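Local atomic coordinates of pngf-ii (Elizabethkingia meningoseptica, PDB entry 4R4X), a protein that probably acts as a peptide:N-glycosidase, hydrolysing the bond that joins N-linked glycans to asparagine and so deglycosylating glycoproteins. Residues 51-56 with 78-83; 104-109 with 126-131; 97-102 with 134-139. All coordinates share one frame; numbering follows the deposited sequence.

Interaction 1: residues 51-56 with 78-83; sequences NEINRK and TILAKQ. With ZN (zinc ion), chain B.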
# COMPACT_ATOMS: atom_id res chain seq x y z
N ASN A 51 -27.20 -13.42 -3.55
CA ASN A 51 -27.74 -13.27 -4.90
C ASN A 51 -29.27 -13.43 -4.88
O ASN A 51 -29.82 -14.20 -4.11
CB ASN A 51 -27.03 -14.31 -5.77
CG ASN A 51 -27.47 -14.27 -7.21
OD1 ASN A 51 -26.85 -13.60 -8.04
ND2 ASN A 51 -28.52 -15.00 -7.52
N GLU A 52 -29.98 -12.67 -5.71
CA GLU A 52 -31.42 -12.84 -5.87
C GLU A 52 -31.77 -12.76 -7.34
O GLU A 52 -31.22 -11.93 -8.07
CB GLU A 52 -32.21 -11.78 -5.11
CG GLU A 52 -32.06 -11.86 -3.60
CD GLU A 52 -33.11 -11.06 -2.84
OE1 GLU A 52 -33.74 -10.17 -3.44
OE2 GLU A 52 -33.31 -11.32 -1.64
N ILE A 53 -32.67 -13.63 -7.77
CA ILE A 53 -33.11 -13.69 -9.14
C ILE A 53 -34.59 -13.42 -9.18
O ILE A 53 -35.33 -14.05 -8.45
CB ILE A 53 -32.87 -15.08 -9.75
CG1 ILE A 53 -31.37 -15.39 -9.72
CG2 ILE A 53 -33.44 -15.14 -11.16
CD1 ILE A 53 -30.96 -16.68 -10.38
N ASN A 54 -34.98 -12.48 -10.04
CA ASN A 54 -36.37 -12.17 -10.31
C ASN A 54 -36.78 -13.07 -11.45
O ASN A 54 -36.25 -12.96 -12.55
CB ASN A 54 -36.50 -10.70 -10.71
CG ASN A 54 -37.94 -10.31 -11.04
OD1 ASN A 54 -38.77 -11.17 -11.37
ND2 ASN A 54 -38.24 -9.03 -10.96
N ARG A 55 -37.67 -14.02 -11.18
CA ARG A 55 -37.98 -15.05 -12.17
C ARG A 55 -38.91 -14.54 -13.28
O ARG A 55 -39.05 -15.18 -14.31
CB ARG A 55 -38.57 -16.28 -11.48
CG ARG A 55 -37.61 -17.01 -10.57
CD ARG A 55 -36.46 -17.68 -11.33
NE ARG A 55 -35.51 -18.31 -10.41
CZ ARG A 55 -34.35 -18.86 -10.80
NH1 ARG A 55 -34.01 -18.91 -12.09
NH2 ARG A 55 -33.56 -19.43 -9.92
N LYS A 56 -39.53 -13.37 -13.08
CA LYS A 56 -40.39 -12.75 -14.12
C LYS A 56 -39.57 -12.28 -15.32
O LYS A 56 -39.98 -12.42 -16.46
CB LYS A 56 -41.18 -11.56 -13.55
CG LYS A 56 -42.53 -11.88 -12.91
CD LYS A 56 -42.53 -13.11 -11.99
CE LYS A 56 -43.06 -14.34 -12.73
NZ LYS A 56 -42.66 -15.64 -12.11
N THR A 78 -28.94 -10.37 -18.43
CA THR A 78 -28.40 -11.17 -19.52
C THR A 78 -27.59 -12.38 -19.05
O THR A 78 -27.15 -13.18 -19.88
CB THR A 78 -27.47 -10.34 -20.43
OG1 THR A 78 -26.25 -10.02 -19.74
CG2 THR A 78 -28.16 -9.06 -20.89
N ILE A 79 -27.38 -12.52 -17.74
CA ILE A 79 -26.45 -13.55 -17.24
C ILE A 79 -26.90 -14.99 -17.57
O ILE A 79 -26.13 -15.80 -18.07
CB ILE A 79 -26.24 -13.43 -15.71
CG1 ILE A 79 -25.51 -12.11 -15.39
CG2 ILE A 79 -25.45 -14.62 -15.18
CD1 ILE A 79 -25.08 -11.97 -13.94
N LEU A 80 -28.16 -15.29 -17.26
CA LEU A 80 -28.68 -16.65 -17.46
C LEU A 80 -28.64 -17.02 -18.94
O LEU A 80 -28.15 -18.08 -19.30
CB LEU A 80 -30.10 -16.77 -16.90
CG LEU A 80 -30.17 -16.54 -15.38
CD1 LEU A 80 -31.55 -16.86 -14.84
CD2 LEU A 80 -29.09 -17.35 -14.69
N ALA A 81 -29.12 -16.12 -19.80
CA ALA A 81 -29.17 -16.36 -21.25
C ALA A 81 -27.79 -16.72 -21.83
O ALA A 81 -27.71 -17.53 -22.75
CB ALA A 81 -29.76 -15.15 -21.97
N LYS A 82 -26.72 -16.16 -21.27
CA LYS A 82 -25.37 -16.43 -21.77
C LYS A 82 -24.78 -17.79 -21.40
O LYS A 82 -23.78 -18.19 -21.98
CB LYS A 82 -24.40 -15.33 -21.33
CG LYS A 82 -24.67 -14.00 -22.02
CD LYS A 82 -23.84 -12.89 -21.39
CE LYS A 82 -24.14 -11.56 -22.06
NZ LYS A 82 -23.50 -10.45 -21.32
N GLN A 83 -25.35 -18.49 -20.43
CA GLN A 83 -24.78 -19.77 -20.01
C GLN A 83 -24.99 -20.74 -21.15
O GLN A 83 -26.06 -20.75 -21.74
CB GLN A 83 -25.47 -20.29 -18.73
CG GLN A 83 -25.27 -19.33 -17.56
CD GLN A 83 -25.80 -19.84 -16.24
OE1 GLN A 83 -26.45 -20.90 -16.15
NE2 GLN A 83 -25.50 -19.10 -15.18
ZN ZN B . -35.54 -10.26 -2.09
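Ile53 and Leu80 mark the closest approach of the two backbones, their CA atoms 9.9 Å apart, where the end of strand 48-54 faces a short, weakly bonded helical turn at about 79-82. That gap is spanned by side chains alone. Leu80 reaches out of the turn with its CD1 methyl, which comes to 4.5 Å from CG2 of Ile53, a loose apolar touch. The same CD1 lies 4.2 Å from NH1 of Arg55, meeting the guanidinium group at an oblique angle.

Although the CB of Arg55 starts out away from the turn, its chi1 and chi2 (-66° and -67°) fold the chain back, and the rest runs out extended. The guanidinium plane is thus carried over Ile53, whose CG2 sits against one of its faces, toward the rim. NH2 of Arg55 goes on to hydrogen bond OE1 of Gln130, which helps fix the flat group in place. Val60 of the neighbouring strand 59-65 and Asn58 also touch Leu80. At the end of the strand, Asn54 OD1 accepts from the backbone N of Lys56 at 2.9 Å, an Asx turn that shapes the chain as it leaves the sheet.

Glu52 belongs to the other side of the strand and holds the zinc ion with both carboxylate oxygens, OE1 at 2.2 Å and OE2 at 2.5 Å, while Asp159 supplies a further ligand. The zinc therefore has no direct part in the meeting with Leu80. With no hydrogen bond between the two segments, the contact is dispersive, and the guanidinium group of Arg55 is satisfied in part by the amide oxygen of Gln130: the turn rests on a strand whose opposite side binds metal.

Interaction 2: residues 104-109 with 126-131; sequences TSVNSN and SILGQD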
# COMPACT_ATOMS: atom_id res chain seq x y z
N THR A 104 -21.42 -27.88 -18.61
CA THR A 104 -20.92 -26.60 -19.11
C THR A 104 -19.44 -26.47 -18.83
O THR A 104 -18.86 -27.23 -18.04
CB THR A 104 -21.68 -25.39 -18.54
OG1 THR A 104 -21.31 -24.22 -19.28
CG2 THR A 104 -21.40 -25.16 -17.03
N SER A 105 -18.85 -25.48 -19.50
CA SER A 105 -17.43 -25.18 -19.41
C SER A 105 -17.24 -23.68 -19.13
O SER A 105 -17.72 -22.85 -19.89
CB SER A 105 -16.75 -25.57 -20.72
OG SER A 105 -15.34 -25.45 -20.63
N VAL A 106 -16.59 -23.36 -18.02
CA VAL A 106 -16.23 -21.98 -17.68
C VAL A 106 -14.74 -21.93 -17.35
O VAL A 106 -14.28 -22.63 -16.46
CB VAL A 106 -17.05 -21.49 -16.47
CG1 VAL A 106 -16.67 -20.05 -16.09
CG2 VAL A 106 -18.55 -21.59 -16.77
N ASN A 107 -13.98 -21.12 -18.09
CA ASN A 107 -12.53 -21.01 -17.89
C ASN A 107 -11.81 -22.36 -17.83
O ASN A 107 -11.04 -22.63 -16.90
CB ASN A 107 -12.22 -20.22 -16.61
CG ASN A 107 -12.70 -18.79 -16.69
OD1 ASN A 107 -12.85 -18.23 -17.78
ND2 ASN A 107 -12.95 -18.18 -15.54
N SER A 108 -12.10 -23.22 -18.80
CA SER A 108 -11.51 -24.56 -18.90
C SER A 108 -11.92 -25.53 -17.78
O SER A 108 -11.61 -26.72 -17.86
CB SER A 108 -9.97 -24.47 -18.99
OG SER A 108 -9.59 -23.62 -20.07
N ASN A 109 -12.63 -25.04 -16.75
CA ASN A 109 -13.22 -25.92 -15.76
C ASN A 109 -14.49 -26.53 -16.34
O ASN A 109 -15.26 -25.85 -17.00
CB ASN A 109 -13.54 -25.17 -14.46
CG ASN A 109 -12.30 -24.87 -13.64
OD1 ASN A 109 -11.38 -25.67 -13.55
ND2 ASN A 109 -12.29 -23.71 -13.01
N SER A 126 -25.13 -22.37 -6.96
CA SER A 126 -24.31 -21.33 -7.59
C SER A 126 -25.13 -20.70 -8.73
O SER A 126 -26.24 -21.12 -9.00
CB SER A 126 -22.99 -21.92 -8.14
OG SER A 126 -23.23 -22.70 -9.31
N ILE A 127 -24.58 -19.72 -9.40
CA ILE A 127 -25.30 -19.12 -10.55
C ILE A 127 -25.50 -20.11 -11.75
O ILE A 127 -26.43 -19.94 -12.56
CB ILE A 127 -24.54 -17.87 -11.03
CG1 ILE A 127 -25.43 -17.00 -11.95
CG2 ILE A 127 -23.24 -18.27 -11.71
CD1 ILE A 127 -26.72 -16.51 -11.34
N LEU A 128 -24.62 -21.11 -11.87
CA LEU A 128 -24.65 -22.01 -13.03
C LEU A 128 -25.87 -22.91 -13.04
O LEU A 128 -26.19 -23.57 -12.06
CB LEU A 128 -23.40 -22.88 -13.09
CG LEU A 128 -22.10 -22.11 -13.29
CD1 LEU A 128 -20.93 -23.07 -13.28
CD2 LEU A 128 -22.13 -21.27 -14.55
N GLY A 129 -26.57 -22.91 -14.17
CA GLY A 129 -27.75 -23.76 -14.35
C GLY A 129 -29.07 -23.25 -13.82
O GLY A 129 -30.08 -23.97 -13.89
N GLN A 130 -29.09 -22.02 -13.29
CA GLN A 130 -30.26 -21.45 -12.63
C GLN A 130 -31.45 -21.29 -13.55
O GLN A 130 -32.56 -21.14 -13.07
CB GLN A 130 -29.96 -20.06 -12.09
CG GLN A 130 -29.04 -20.04 -10.90
CD GLN A 130 -29.74 -20.28 -9.60
OE1 GLN A 130 -30.97 -20.12 -9.47
NE2 GLN A 130 -28.97 -20.64 -8.60
N ASP A 131 -31.24 -21.25 -14.86
CA ASP A 131 -32.40 -21.25 -15.75
C ASP A 131 -32.83 -22.64 -16.22
O ASP A 131 -33.83 -22.74 -16.91
CB ASP A 131 -32.19 -20.35 -16.95
CG ASP A 131 -33.51 -19.89 -17.55
OD1 ASP A 131 -34.45 -19.57 -16.79
OD2 ASP A 131 -33.60 -19.89 -18.78
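Leu128 meets Thr104 and Val106 beside a beta-hairpin with a two-residue loop, Asn107 and Ser108: strand 97-106 turns back at a type I' turn from Val106 to Asn109. Mutual backbone bonds close the hairpin, Val106 N to Asn109 O at 3.0 Å and Asn109 N to Val106 O at 2.9 Å. Facing it is a second turn, of type II, from Ile127 to Gln130, with Leu128 and Gly129 at its two central positions; Gly129 takes up the positive phi that such a turn needs there.

The leucine leaves this turn with CB directed at the strand, yet neither CB nor CG touches it; the contact is made at the branch. CD1, anti to CA (chi2 178°), reaches 4.3 Å from CG2 of Thr104. CD2 goes to the next residue on the same side of the strand, 4.2 Å from CG2 of Val106. Each methyl thus lies nearest a different one of two alternate side chains, while Ser105 points the other way. Ile111 of strand 109-116 adds to the apolar surroundings of Leu128. Thr104 meets the leucine with its methyl, while its OG1 hydrogen bonds the backbone O of Glu84.

The loop is pinned from outside by Gln83, whose side-chain amide takes both Gly129 N and Ile127 O. Inside the loop Gln130 turns back on its start: NE2 donates to Ser126 O at 2.8 Å, nearly straight (175° at the hydrogen), arriving above the plane of that carbonyl.

Interaction 3: residues 97-102 with 134-139; sequences YNVKKA and LVLKTV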
# COMPACT_ATOMS: atom_id res chain seq x y z
N TYR A 97 -36.27 -36.67 -6.12
CA TYR A 97 -36.63 -35.85 -7.29
C TYR A 97 -35.94 -36.31 -8.57
O TYR A 97 -34.74 -36.60 -8.57
CB TYR A 97 -36.27 -34.37 -7.02
CG TYR A 97 -37.01 -33.81 -5.82
CD1 TYR A 97 -38.37 -33.55 -5.89
CD2 TYR A 97 -36.36 -33.60 -4.61
CE1 TYR A 97 -39.07 -33.06 -4.81
CE2 TYR A 97 -37.07 -33.12 -3.51
CZ TYR A 97 -38.42 -32.86 -3.63
OH TYR A 97 -39.13 -32.38 -2.56
N ASN A 98 -36.67 -36.36 -9.68
CA ASN A 98 -36.08 -36.73 -10.96
C ASN A 98 -35.12 -35.64 -11.44
O ASN A 98 -35.49 -34.47 -11.44
CB ASN A 98 -37.15 -36.94 -12.00
CG ASN A 98 -38.02 -38.13 -11.68
OD1 ASN A 98 -37.54 -39.21 -11.39
ND2 ASN A 98 -39.32 -37.92 -11.68
N VAL A 99 -33.92 -36.05 -11.84
CA VAL A 99 -32.87 -35.13 -12.29
C VAL A 99 -32.32 -35.54 -13.66
O VAL A 99 -32.31 -36.73 -14.01
CB VAL A 99 -31.70 -34.99 -11.27
CG1 VAL A 99 -32.19 -34.32 -9.99
CG2 VAL A 99 -31.06 -36.34 -10.95
N LYS A 100 -31.88 -34.52 -14.39
CA LYS A 100 -31.15 -34.65 -15.66
C LYS A 100 -29.81 -33.99 -15.46
O LYS A 100 -29.67 -33.05 -14.69
CB LYS A 100 -31.89 -33.94 -16.79
CG LYS A 100 -33.18 -34.62 -17.22
CD LYS A 100 -34.01 -33.78 -18.19
CE LYS A 100 -33.32 -33.52 -19.52
NZ LYS A 100 -32.84 -34.76 -20.21
N LYS A 101 -28.80 -34.49 -16.14
CA LYS A 101 -27.51 -33.90 -16.11
C LYS A 101 -27.24 -33.14 -17.39
O LYS A 101 -27.55 -33.61 -18.49
CB LYS A 101 -26.44 -34.97 -15.95
CG LYS A 101 -25.09 -34.38 -15.60
CD LYS A 101 -24.01 -35.45 -15.59
CE LYS A 101 -23.19 -35.43 -16.87
NZ LYS A 101 -22.03 -36.35 -16.76
N ALA A 102 -26.62 -31.97 -17.23
CA ALA A 102 -26.09 -31.19 -18.34
C ALA A 102 -24.69 -30.76 -17.96
O ALA A 102 -24.33 -30.79 -16.77
CB ALA A 102 -26.95 -29.99 -18.62
N LEU A 134 -34.24 -26.63 -10.94
CA LEU A 134 -33.67 -26.60 -9.59
C LEU A 134 -32.46 -27.52 -9.55
O LEU A 134 -32.59 -28.74 -9.62
CB LEU A 134 -34.72 -27.01 -8.56
CG LEU A 134 -34.19 -27.21 -7.14
CD1 LEU A 134 -33.55 -25.94 -6.57
CD2 LEU A 134 -35.33 -27.69 -6.27
N VAL A 135 -31.28 -26.92 -9.44
CA VAL A 135 -30.03 -27.65 -9.44
C VAL A 135 -29.83 -28.29 -8.08
O VAL A 135 -29.75 -27.59 -7.07
CB VAL A 135 -28.84 -26.73 -9.78
CG1 VAL A 135 -27.52 -27.48 -9.66
CG2 VAL A 135 -28.99 -26.15 -11.18
N LEU A 136 -29.74 -29.61 -8.05
CA LEU A 136 -29.56 -30.35 -6.80
C LEU A 136 -28.15 -30.89 -6.57
O LEU A 136 -27.84 -31.35 -5.47
CB LEU A 136 -30.60 -31.47 -6.69
CG LEU A 136 -32.05 -31.00 -6.64
CD1 LEU A 136 -32.93 -32.24 -6.57
CD2 LEU A 136 -32.29 -30.07 -5.45
N LYS A 137 -27.31 -30.85 -7.59
CA LYS A 137 -25.94 -31.28 -7.48
C LYS A 137 -25.09 -30.65 -8.59
O LYS A 137 -25.51 -30.62 -9.76
CB LYS A 137 -25.86 -32.80 -7.61
CG LYS A 137 -24.46 -33.38 -7.53
CD LYS A 137 -24.56 -34.90 -7.44
CE LYS A 137 -23.23 -35.57 -7.74
NZ LYS A 137 -23.42 -37.06 -7.74
N THR A 138 -23.90 -30.17 -8.21
CA THR A 138 -22.88 -29.74 -9.18
C THR A 138 -21.59 -30.49 -8.91
O THR A 138 -21.26 -30.80 -7.77
CB THR A 138 -22.59 -28.23 -9.09
OG1 THR A 138 -22.03 -27.93 -7.81
CG2 THR A 138 -23.86 -27.43 -9.31
N VAL A 139 -20.87 -30.80 -9.99
CA VAL A 139 -19.59 -31.47 -9.90
C VAL A 139 -18.61 -30.69 -10.76
O VAL A 139 -18.82 -30.52 -11.97
CB VAL A 139 -19.63 -32.92 -10.40
CG1 VAL A 139 -18.30 -33.62 -10.12
CG2 VAL A 139 -20.78 -33.67 -9.76
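Leu136 carries its CG anti to the carbonyl carbon (chi1 -63°) and its CD1 anti to CA (chi2 179°), an extended course that brings CD1 to strand 97-106 at Tyr97 and Val99. Tyr97 likewise has CG anti to its carbonyl carbon, and both its CB and the CD2 atom of its ring come near that methyl.

The single methyl CD1 of Leu136 makes both close approaches, 4.0 Å to CB of Tyr97 and 4.1 Å to CG1 of Val99. The leucine and tyrosine side chains cross at about a right angle, and CD1 also comes to 4.2 Å from CD2 of the ring, obliquely. Against Val99 the crossing is slanted, with one of the two valine methyls doing the touching. Asn98, between these two residues, points to the other side of the strand.

No hydrogen bond joins the segments, because strand 109-116 runs between them and pairs antiparallel with both. Even so, Val99 and Leu136 have CA atoms only 8.0 Å apart, less than two usual strand spacings, which suggests that the sheet curves here toward the side on which these residues meet. Ile94 of strand 86-94 and Ala148 of strand 144-154 also touch Leu136, which is buried.

Leu136 and Lys137 both face Trp114, a classic beta bulge. Leu136 has the helix-like psi (-11°) of its first position, and the extra residue lets CB of Leu136 and of Lys137 both point toward segment 97-102, although only Leu136 reaches it. A curved antiparallel sheet with a bulge and apolar side chains on the side where these strands meet is consistent with the LolA/LolB-like fold to which this N-terminal domain is assigned.

All three contacts lie in the N-terminal domain and are mainly apolar, without hydrogen bonds between their paired segments. Interactions 1 and 3 are buried; interaction 2, beside a hairpin tip, is only partly so. Interactions 2 and 3 both use strand 97-106, at its two ends, and the loop of interaction 2 leads into strand 134-140 of interaction 3, Gly129 O touching Val135 CG2 at 3.6 Å. Interaction 1 joins interaction 2 by hydrogen bonds from Arg55 and Gln83, just past its strand and its helical turn, to the 126-131 loop. Between interactions 1 and 3 the nearest atoms stay about 7 Å apart. Charge and metal accompany interaction 1, turns interaction 2, and strand curvature interaction 3.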